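Local coordinates for protein enolase (PDB 3UGV) that binds magnesium and probably acts on a carboxylate substrate by abstracting the proton next to the carboxylate, as do other members of the enolase superfamily, at residues 100-104 / 105-109. Sequence-based numbering, arbitrary orientation.
Sequences QPLAP and AEIYD
Ile107 N donates to Ala103 O at 2.9 Å, and Tyr108 N to Pro104 O at 2.8 Å. These are the opening i to i+4 bonds of helix 104-114. Ala103 holds the N-cap position without a polar side chain, and Pro104 suits the first turn, where a backbone N has no carbonyl of a preceding turn to serve, so its lack of a hydrogen costs no helix bond.

Van der Waals contacts follow the same turn. Ile107 has CG1 beside its own backbone N (chi1 -68°), which carries the branch back over the incoming loop. There CG1 passes 3.2 Å from Ala103 O. Beyond it, CD1 reaches Pro101 O and, at 4.3 Å, Leu102 CD2. An alanine here would keep the backbone bond but is likely to leave Leu102 CD2 without this neighbour and open a gap beside the inverse gamma turn centred on Leu102. The arrangement belongs to the N-terminal capping domain of the mandelate racemase and muconate lactonizing enzyme family, where Leu102 and Pro104 also pack on Val135 of helix 123-142. Glu106 lays CG 4.2 Å from Ala103 CB.

Polar side-chain contacts lead outward. The extended chain of Glu106 takes OE2 to a hydrogen bond with Thr154 OG1 of the second subunit, a residue against which Pro101 and Ala103 also pack.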
loop_
_atom_site.group_PDB
_atom_site.type_symbol
_atom_site.label_atom_id
_atom_site.label_comp_id
_atom_site.label_asym_id
_atom_site.label_seq_id
_atom_site.Cartn_x
_atom_site.Cartn_y
_atom_site.Cartn_z
ATOM N N GLN F 100 27.102 -5.503 40.746
ATOM C CA GLN F 100 26.261 -4.511 40.087
ATOM C C GLN F 100 24.887 -4.381 40.716
ATOM O O GLN F 100 24.400 -5.298 41.370
ATOM C CB GLN F 100 26.144 -4.818 38.597
ATOM C CG GLN F 100 26.916 -3.834 37.742
ATOM C CD GLN F 100 27.777 -4.517 36.701
ATOM O OE1 GLN F 100 27.428 -4.554 35.518
ATOM N NE2 GLN F 100 28.912 -5.058 37.135
ATOM N N PRO F 101 24.254 -3.222 40.530
ATOM C CA PRO F 101 22.929 -3.038 41.124
ATOM C C PRO F 101 21.969 -4.114 40.621
ATOM O O PRO F 101 22.033 -4.507 39.462
ATOM C CB PRO F 101 22.513 -1.648 40.631
ATOM C CG PRO F 101 23.829 -0.941 40.360
ATOM C CD PRO F 101 24.738 -2.018 39.831
ATOM N N LEU F 102 21.115 -4.615 41.504
ATOM C CA LEU F 102 20.110 -5.593 41.127
ATOM C C LEU F 102 18.931 -4.830 40.530
ATOM O O LEU F 102 17.908 -4.637 41.189
ATOM C CB LEU F 102 19.674 -6.393 42.354
ATOM C CG LEU F 102 19.036 -7.775 42.203
ATOM C CD1 LEU F 102 17.583 -7.660 41.830
ATOM C CD2 LEU F 102 19.808 -8.634 41.209
ATOM N N ALA F 103 19.095 -4.386 39.284
ATOM C CA ALA F 103 18.096 -3.578 38.591
ATOM C C ALA F 103 17.725 -4.220 37.258
ATOM O O ALA F 103 18.516 -4.184 36.318
ATOM C CB ALA F 103 18.625 -2.175 38.366
ATOM N N PRO F 104 16.508 -4.798 37.175
ATOM C CA PRO F 104 16.062 -5.612 36.037
ATOM C C PRO F 104 16.362 -4.952 34.707
ATOM O O PRO F 104 17.019 -5.544 33.858
ATOM C CB PRO F 104 14.548 -5.695 36.241
ATOM C CG PRO F 104 14.375 -5.624 37.693
ATOM C CD PRO F 104 15.467 -4.704 38.214
ATOM N N ALA F 105 15.889 -3.725 34.544
ATOM C CA ALA F 105 15.996 -3.030 33.272
ATOM C C ALA F 105 17.438 -2.775 32.840
ATOM O O ALA F 105 17.770 -2.917 31.663
ATOM C CB ALA F 105 15.213 -1.742 33.320
ATOM N N GLU F 106 18.295 -2.401 33.783
ATOM C CA GLU F 106 19.693 -2.172 33.449
ATOM C C GLU F 106 20.348 -3.489 33.071
ATOM O O GLU F 106 21.159 -3.557 32.152
ATOM C CB GLU F 106 20.431 -1.494 34.607
ATOM C CG GLU F 106 19.848 -0.122 34.942
ATOM C CD GLU F 106 20.686 0.685 35.921
ATOM O OE1 GLU F 106 21.743 0.190 36.380
ATOM O OE2 GLU F 106 20.275 1.828 36.228
ATOM N N ILE F 107 19.963 -4.542 33.778
ATOM C CA ILE F 107 20.532 -5.859 33.563
ATOM C C ILE F 107 20.079 -6.479 32.240
ATOM O O ILE F 107 20.865 -7.119 31.551
ATOM C CB ILE F 107 20.175 -6.789 34.722
ATOM C CG1 ILE F 107 20.897 -6.339 35.993
ATOM C CG2 ILE F 107 20.509 -8.219 34.375
ATOM C CD1 ILE F 107 20.679 -7.255 37.196
ATOM N N TYR F 108 18.814 -6.291 31.894
ATOM C CA TYR F 108 18.278 -6.805 30.639
ATOM C C TYR F 108 19.078 -6.201 29.486
ATOM O O TYR F 108 19.459 -6.901 28.555
ATOM C CB TYR F 108 16.787 -6.467 30.528
ATOM C CG TYR F 108 16.073 -6.933 29.265
ATOM C CD1 TYR F 108 15.898 -8.287 28.991
ATOM C CD2 TYR F 108 15.532 -6.013 28.372
ATOM C CE1 TYR F 108 15.229 -8.710 27.846
ATOM C CE2 TYR F 108 14.862 -6.427 27.227
ATOM C CZ TYR F 108 14.713 -7.774 26.967
ATOM O OH TYR F 108 14.044 -8.184 25.825
ATOM N N ASP F 109 19.367 -4.906 29.563
ATOM C CA ASP F 109 20.190 -4.277 28.537
ATOM C C ASP F 109 21.630 -4.813 28.515
ATOM O O ASP F 109 22.146 -5.144 27.448
ATOM C CB ASP F 109 20.182 -2.761 28.676
ATOM C CG ASP F 109 21.157 -2.091 27.728
ATOM O OD1 ASP F 109 20.804 -1.943 26.534
ATOM O OD2 ASP F 109 22.271 -1.718 28.175
#